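Local atomic coordinates of quinonprotein alcohol dehydrogenase-like protein (Bacteroides thetaiotaomicron VPI-5482, PDB entry 4R5O), a protein that is of unknown function but binds calcium ions and joins an immunoglobulin-like beta-sandwich domain to a seven-bladed beta-propeller. Residues His148-Gly151 with Lys152-Leu156; Ser162-Asp165 with His166-Val170. All coordinates share one frame; numbering follows the deposited sequence.

Contact 1: residues His148-Gly151 with Lys152-Leu156; sequences HSNG and KFYLL
His148-Gly151 and Lys152-Leu156 form the tip of a two-residue beta hairpin, in which a type I' turn from Ser149 to Lys152 links strands 143-149 and 152-158 of one four-stranded propeller sheet. Ser149 and Lys152 close the turn as a hydrogen-bonded antiparallel pair, with Ser149 N to Lys152 O at 3.0 Å and Lys152 N to Ser149 O at 2.9 Å. Asn150 and Gly151 carry the turn at positive phi. Next along, His148 and Phe153 form a non-hydrogen-bonded pair whose side chains share one face of the sheet. Their rings meet T-shaped, centroids 4.8 Å apart and planes at 71°, the edge of Phe153 directed at the imidazole face, with Phe153 CE1 3.5 Å from His148 CG. The imidazole reaches this edge because its CG is anti to the backbone N (chi1 -179°). Phe105 and Phe112 meet the Phe153 ring as well.

The other face carries Ser149, Lys152 and Tyr154. Tyr154 swings back toward the turn, bringing CE2 to 3.2 Å from Ser149 O. In the conformer described, its OH donates to Asn150 OD1 at 3.1 Å, in the carbonyl plane and on a lone pair, amide and ring planes 78° apart; a second Asn150 conformer makes this bond doubtful. Bends at chi2 and chi4 fold the Lys152 chain over the turn and set NZ 3.5 Å from Asn150 O and 3.4 Å from Gly151 O, both weak bonds. Asp171 offers it a further weak, long ion pair.

The chemistry thus differs by face: aromatic packing holds one side of the hairpin, while on the other the lysine ammonium, weakly, and perhaps the tyrosine hydroxyl give donors to oxygens of the turn residues; the ammonium's several weak partners suggest that it is loosely held.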
ATOM      1  N   HIS A 148       6.250   3.344   2.829  1.00 38.55           N
ATOM      2  CA  HIS A 148       7.161   2.305   2.448  1.00 37.98           C
ATOM      3  C   HIS A 148       8.550   2.718   2.962  1.00 43.13           C
ATOM      4  O   HIS A 148       9.162   3.669   2.455  1.00 40.11           O
ATOM      5  CB  HIS A 148       7.095   2.073   0.926  1.00 38.64           C
ATOM      6  CG  HIS A 148       7.989   0.977   0.424  1.00 42.03           C
ATOM      7  ND1 HIS A 148       8.261   0.846  -0.923  1.00 43.91           N
ATOM      8  CD2 HIS A 148       8.668   0.016   1.100  1.00 42.55           C
ATOM      9  CE1 HIS A 148       9.084  -0.186  -1.023  1.00 42.72           C
ATOM     10  NE2 HIS A 148       9.345  -0.723   0.165  1.00 42.61           N
ATOM     11  N   SER A 149       9.003   2.039   4.036  1.00 42.50           N
ATOM     12  CA  SER A 149      10.296   2.305   4.667  1.00 42.70           C
ATOM     13  C   SER A 149      10.847   1.020   5.295  1.00 49.56           C
ATOM     14  O   SER A 149      10.056   0.171   5.702  1.00 51.80           O
ATOM     15  CB  SER A 149      10.143   3.407   5.708  1.00 44.46           C
ATOM     16  OG  SER A 149      11.394   3.922   6.128  1.00 56.12           O
ATOM     17  N   ASN A 150      12.185   0.868   5.363  0.50 45.74           N
ATOM     18  CA  ASN A 150      12.895  -0.267   5.989  0.50 45.52           C
ATOM     19  C   ASN A 150      12.444  -1.639   5.378  0.50 49.68           C
ATOM     20  O   ASN A 150      12.445  -2.665   6.077  0.50 49.87           O
ATOM     21  CB  ASN A 150      12.648  -0.264   7.535  0.50 44.34           C
ATOM     22  CG  ASN A 150      12.720   1.072   8.261  0.50 51.28           C
ATOM     23  OD1 ASN A 150      11.889   1.359   9.141  0.50 36.92           O
ATOM     24  ND2 ASN A 150      13.682   1.930   7.911  0.50 37.95           N
ATOM     25  N   GLY A 151      12.055  -1.635   4.097  1.00 45.51           N
ATOM     26  CA  GLY A 151      11.547  -2.821   3.412  1.00 44.55           C
ATOM     27  C   GLY A 151      10.182  -3.278   3.902  1.00 47.83           C
ATOM     28  O   GLY A 151       9.816  -4.442   3.685  1.00 50.13           O
ATOM     29  N   LYS A 152       9.408  -2.358   4.549  1.00 38.73           N
ATOM     30  CA  LYS A 152       8.082  -2.644   5.083  1.00 37.05           C
ATOM     31  C   LYS A 152       7.058  -1.596   4.634  1.00 41.99           C
ATOM     32  O   LYS A 152       7.400  -0.442   4.363  1.00 41.49           O
ATOM     33  CB  LYS A 152       8.114  -2.685   6.642  1.00 37.83           C
ATOM     34  CG  LYS A 152       9.159  -3.609   7.305  1.00 44.85           C
ATOM     35  CD  LYS A 152       8.912  -5.100   7.033  1.00 59.52           C
ATOM     36  CE  LYS A 152      10.049  -6.031   7.399  1.00 66.25           C
ATOM     37  NZ  LYS A 152      11.211  -5.903   6.479  1.00 85.81           N
ATOM     38  N   PHE A 153       5.793  -2.000   4.592  1.00 38.70           N
ATOM     39  CA  PHE A 153       4.677  -1.108   4.370  1.00 37.49           C
ATOM     40  C   PHE A 153       4.046  -0.838   5.715  1.00 40.87           C
ATOM     41  O   PHE A 153       3.517  -1.758   6.337  1.00 39.58           O
ATOM     42  CB  PHE A 153       3.649  -1.633   3.353  1.00 39.44           C
ATOM     43  CG  PHE A 153       4.112  -1.897   1.939  1.00 41.99           C
ATOM     44  CD1 PHE A 153       4.909  -0.971   1.268  1.00 44.61           C
ATOM     45  CD2 PHE A 153       3.602  -2.983   1.211  1.00 43.44           C
ATOM     46  CE1 PHE A 153       5.290  -1.188  -0.067  1.00 45.44           C
ATOM     47  CE2 PHE A 153       3.962  -3.182  -0.128  1.00 45.67           C
ATOM     48  CZ  PHE A 153       4.810  -2.286  -0.756  1.00 43.57           C
ATOM     49  N   TYR A 154       4.199   0.388   6.217  1.00 38.36           N
ATOM     50  CA  TYR A 154       3.589   0.785   7.477  1.00 38.29           C
ATOM     51  C   TYR A 154       2.271   1.413   7.167  1.00 39.81           C
ATOM     52  O   TYR A 154       2.247   2.426   6.489  1.00 39.39           O
ATOM     53  CB  TYR A 154       4.489   1.730   8.282  1.00 39.66           C
ATOM     54  CG  TYR A 154       5.820   1.118   8.638  1.00 40.05           C
ATOM     55  CD1 TYR A 154       5.946   0.253   9.720  1.00 40.71           C
ATOM     56  CD2 TYR A 154       6.964   1.436   7.922  1.00 41.71           C
ATOM     57  CE1 TYR A 154       7.170  -0.303  10.063  1.00 39.98           C
ATOM     58  CE2 TYR A 154       8.198   0.895   8.261  1.00 43.13           C
ATOM     59  CZ  TYR A 154       8.295   0.026   9.334  1.00 51.00           C
ATOM     60  OH  TYR A 154       9.515  -0.492   9.676  1.00 56.69           O
ATOM     61  N   LEU A 155       1.176   0.768   7.573  1.00 35.47           N
ATOM     62  CA  LEU A 155      -0.179   1.241   7.301  1.00 33.87           C
ATOM     63  C   LEU A 155      -0.827   1.762   8.585  1.00 38.58           C
ATOM     64  O   LEU A 155      -0.814   1.090   9.622  1.00 37.70           O
ATOM     65  CB  LEU A 155      -1.032   0.118   6.666  1.00 33.19           C
ATOM     66  CG  LEU A 155      -2.568   0.223   6.738  1.00 37.85           C
ATOM     67  CD1 LEU A 155      -3.110   1.353   5.860  1.00 40.88           C
ATOM     68  CD2 LEU A 155      -3.217  -1.059   6.330  1.00 34.53           C
ATOM     69  N   LEU A 156      -1.415   2.964   8.480  1.00 35.43           N
ATOM     70  CA  LEU A 156      -2.230   3.598   9.502  1.00 34.83           C
ATOM     71  C   LEU A 156      -3.622   3.752   8.941  1.00 38.55           C
ATOM     72  O   LEU A 156      -3.784   4.403   7.903  1.00 39.58           O
ATOM     73  CB  LEU A 156      -1.649   4.950   9.983  1.00 34.44           C
ATOM     74  CG  LEU A 156      -2.540   5.787  10.901  1.00 37.94           C
ATOM     75  CD1 LEU A 156      -2.668   5.157  12.263  1.00 37.51           C
ATOM     76  CD2 LEU A 156      -1.994   7.173  11.038  1.00 42.07           C
TER

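Contact 2: residues Ser162-Asp165 with His166-Val170; sequences SNRD and HFYIV
Arg164 NH2 donates to Tyr168 OH at 3.0 Å, with the hydroxyl lying at the edge of the guanidinium, 21° out of its plane, and the phenol ring perpendicular to it. The same guanidinium turns back on its own loop: Arg164 NE bonds Asp165 O at 3.0 Å from above the carbonyl plane, and NH2 adds a weak bond to that oxygen. A bend at chi3 (-65°) folds the arginine over for this double grip. The Arg164 chain crosses His166 at a slant, CG 3.6 Å from His166 NE2. Two backbone oxygens approach the imidazole: Arg164 O sits over one face, toward the rim, and Ser162 O lies at the edge, 3.1 Å from His166 CE1.

Outside this shell, Gly137 O and Leu136 O accept bonds from Arg164 NH1 and NH2, and Ser180 OG bonds Asp165 OD2. His166 is fixed by Thr161 O at NE2 and Val183 N at ND1, consistent with a neutral ring protonated at NE2. A leucine in place of Arg164 would probably leave Tyr168 OH and Asp165 O without their guanidinium donor and untie the loop from Gly137 and Leu136.

The loop leads into strand 167-171, which runs between strands 152-158 and 177-181; at its entry His166 and Phe167 face Ala181 as a classic beta bulge.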
ATOM      1  N   SER A 162     -12.451   2.581  17.735  1.00 36.89           N
ATOM      2  CA  SER A 162     -11.440   2.627  18.776  1.00 35.11           C
ATOM      3  C   SER A 162     -10.782   1.272  19.038  1.00 40.25           C
ATOM      4  O   SER A 162      -9.565   1.198  19.047  1.00 42.66           O
ATOM      5  CB  SER A 162     -12.092   3.105  20.065  1.00 37.23           C
ATOM      6  OG  SER A 162     -11.214   3.100  21.177  1.00 38.75           O
ATOM      7  N   ASN A 163     -11.568   0.223  19.289  1.00 37.17           N
ATOM      8  CA  ASN A 163     -11.082  -1.106  19.682  1.00 35.83           C
ATOM      9  C   ASN A 163     -10.853  -2.003  18.473  1.00 38.21           C
ATOM     10  O   ASN A 163     -11.569  -2.968  18.225  1.00 39.46           O
ATOM     11  CB  ASN A 163     -12.078  -1.764  20.652  1.00 34.16           C
ATOM     12  CG  ASN A 163     -13.497  -1.876  20.168  1.00 47.04           C
ATOM     13  OD1 ASN A 163     -14.000  -1.052  19.380  1.00 39.37           O
ATOM     14  ND2 ASN A 163     -14.177  -2.890  20.682  1.00 37.91           N
ATOM     15  N   ARG A 164      -9.815  -1.686  17.742  1.00 32.86           N
ATOM     16  CA  ARG A 164      -9.356  -2.407  16.567  1.00 31.52           C
ATOM     17  C   ARG A 164      -7.921  -2.027  16.284  1.00 38.86           C
ATOM     18  O   ARG A 164      -7.441  -1.046  16.834  1.00 40.87           O
ATOM     19  CB  ARG A 164     -10.235  -2.146  15.345  1.00 26.29           C
ATOM     20  CG  ARG A 164     -10.318  -0.685  14.935  1.00 28.21           C
ATOM     21  CD  ARG A 164     -10.700  -0.578  13.484  1.00 28.43           C
ATOM     22  NE  ARG A 164      -9.661  -1.132  12.637  1.00 26.32           N
ATOM     23  CZ  ARG A 164      -9.735  -1.248  11.322  1.00 50.85           C
ATOM     24  NH1 ARG A 164     -10.841  -0.882  10.676  1.00 37.12           N
ATOM     25  NH2 ARG A 164      -8.710  -1.752  10.640  1.00 36.35           N
ATOM     26  N   ASP A 165      -7.233  -2.795  15.454  1.00 36.06           N
ATOM     27  CA  ASP A 165      -5.878  -2.484  15.045  1.00 35.68           C
ATOM     28  C   ASP A 165      -5.920  -1.315  14.060  1.00 38.99           C
ATOM     29  O   ASP A 165      -6.735  -1.311  13.125  1.00 37.00           O
ATOM     30  CB  ASP A 165      -5.184  -3.732  14.435  1.00 37.07           C
ATOM     31  CG  ASP A 165      -4.859  -4.826  15.455  1.00 41.49           C
ATOM     32  OD1 ASP A 165      -4.850  -4.528  16.669  1.00 41.68           O
ATOM     33  OD2 ASP A 165      -4.586  -5.964  15.035  1.00 43.08           O
ATOM     34  N   HIS A 166      -5.081  -0.293  14.306  1.00 36.18           N
ATOM     35  CA  HIS A 166      -4.986   0.872  13.414  1.00 34.61           C
ATOM     36  C   HIS A 166      -3.657   0.860  12.653  1.00 38.11           C
ATOM     37  O   HIS A 166      -3.589   1.301  11.510  1.00 37.50           O
ATOM     38  CB  HIS A 166      -5.135   2.179  14.190  1.00 33.76           C
ATOM     39  CG  HIS A 166      -6.354   2.204  15.043  1.00 35.75           C
ATOM     40  ND1 HIS A 166      -6.282   1.965  16.412  1.00 36.61           N
ATOM     41  CD2 HIS A 166      -7.648   2.344  14.688  1.00 36.24           C
ATOM     42  CE1 HIS A 166      -7.524   2.045  16.853  1.00 35.60           C
ATOM     43  NE2 HIS A 166      -8.385   2.259  15.851  1.00 36.15           N
ATOM     44  N   PHE A 167      -2.618   0.331  13.279  1.00 34.78           N
ATOM     45  CA  PHE A 167      -1.294   0.319  12.685  1.00 34.76           C
ATOM     46  C   PHE A 167      -0.904  -1.103  12.304  1.00 40.33           C
ATOM     47  O   PHE A 167      -0.990  -2.013  13.122  1.00 41.61           O
ATOM     48  CB  PHE A 167      -0.289   0.928  13.682  1.00 36.40           C
ATOM     49  CG  PHE A 167       1.073   1.182  13.104  1.00 37.73           C
ATOM     50  CD1 PHE A 167       1.372   2.403  12.508  1.00 39.68           C
ATOM     51  CD2 PHE A 167       2.064   0.209  13.167  1.00 39.72           C
ATOM     52  CE1 PHE A 167       2.632   2.637  11.965  1.00 39.95           C
ATOM     53  CE2 PHE A 167       3.317   0.436  12.603  1.00 42.26           C
ATOM     54  CZ  PHE A 167       3.595   1.651  12.013  1.00 40.06           C
ATOM     55  N   TYR A 168      -0.478  -1.285  11.063  1.00 36.80           N
ATOM     56  CA  TYR A 168      -0.103  -2.575  10.487  1.00 35.78           C
ATOM     57  C   TYR A 168       1.287  -2.546   9.864  1.00 40.87           C
ATOM     58  O   TYR A 168       1.643  -1.561   9.216  1.00 40.78           O
ATOM     59  CB  TYR A 168      -1.121  -2.972   9.400  1.00 35.78           C
ATOM     60  CG  TYR A 168      -2.545  -3.166   9.894  1.00 35.83           C
ATOM     61  CD1 TYR A 168      -3.382  -2.078  10.110  1.00 35.17           C
ATOM     62  CD2 TYR A 168      -3.096  -4.442  10.008  1.00 36.86           C
ATOM     63  CE1 TYR A 168      -4.692  -2.252  10.544  1.00 33.14           C
ATOM     64  CE2 TYR A 168      -4.402  -4.629  10.451  1.00 37.16           C
ATOM     65  CZ  TYR A 168      -5.201  -3.533  10.704  1.00 42.46           C
ATOM     66  OH  TYR A 168      -6.503  -3.742  11.102  1.00 49.30           O
ATOM     67  N   ILE A 169       2.065  -3.637  10.049  1.00 37.06           N
ATOM     68  CA  ILE A 169       3.360  -3.840   9.412  1.00 36.13           C
ATOM     69  C   ILE A 169       3.188  -5.016   8.464  1.00 40.79           C
ATOM     70  O   ILE A 169       2.829  -6.126   8.886  1.00 41.85           O
ATOM     71  CB  ILE A 169       4.575  -4.022  10.357  1.00 39.26           C
ATOM     72  CG1 ILE A 169       4.614  -2.991  11.496  1.00 39.18           C
ATOM     73  CG2 ILE A 169       5.904  -4.062   9.529  1.00 38.91           C
ATOM     74  CD1 ILE A 169       5.672  -3.291  12.527  1.00 42.07           C
ATOM     75  N   VAL A 170       3.386  -4.736   7.172  1.00 36.77           N
ATOM     76  CA  VAL A 170       3.271  -5.662   6.041  1.00 35.67           C
ATOM     77  C   VAL A 170       4.620  -5.683   5.347  1.00 40.35           C
ATOM     78  O   VAL A 170       5.170  -4.616   5.098  1.00 41.07           O
ATOM     79  CB  VAL A 170       2.099  -5.242   5.089  1.00 37.13           C
ATOM     80  CG1 VAL A 170       2.032  -6.123   3.841  1.00 36.17           C
ATOM     81  CG2 VAL A 170       0.754  -5.228   5.822  1.00 36.06           C
TER

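Contact 1 closes before contact 2 opens along the chain, and strands 152-158 and 167-171, which carry them, are antiparallel neighbours in one propeller sheet. The centres of the two contacts lie about 13 Å apart, yet the segments touch directly: Phe153 N is 2.7 Å from Val170 O and Leu155 O 2.8 Å from Tyr168 N, both probable hydrogen bonds. Side chains add to the seam where Tyr154 CD1 packs 3.6 Å from Phe167 CZ. Leu136 is shared, touched by the Leu155 side chain and bonded through its O to Arg164. Both contacts lie away from the annotated calcium sites; the ligand near contact 2, an ethoxylated alcohol bonded to Arg164 NH1, probably came from the crystallisation liquor.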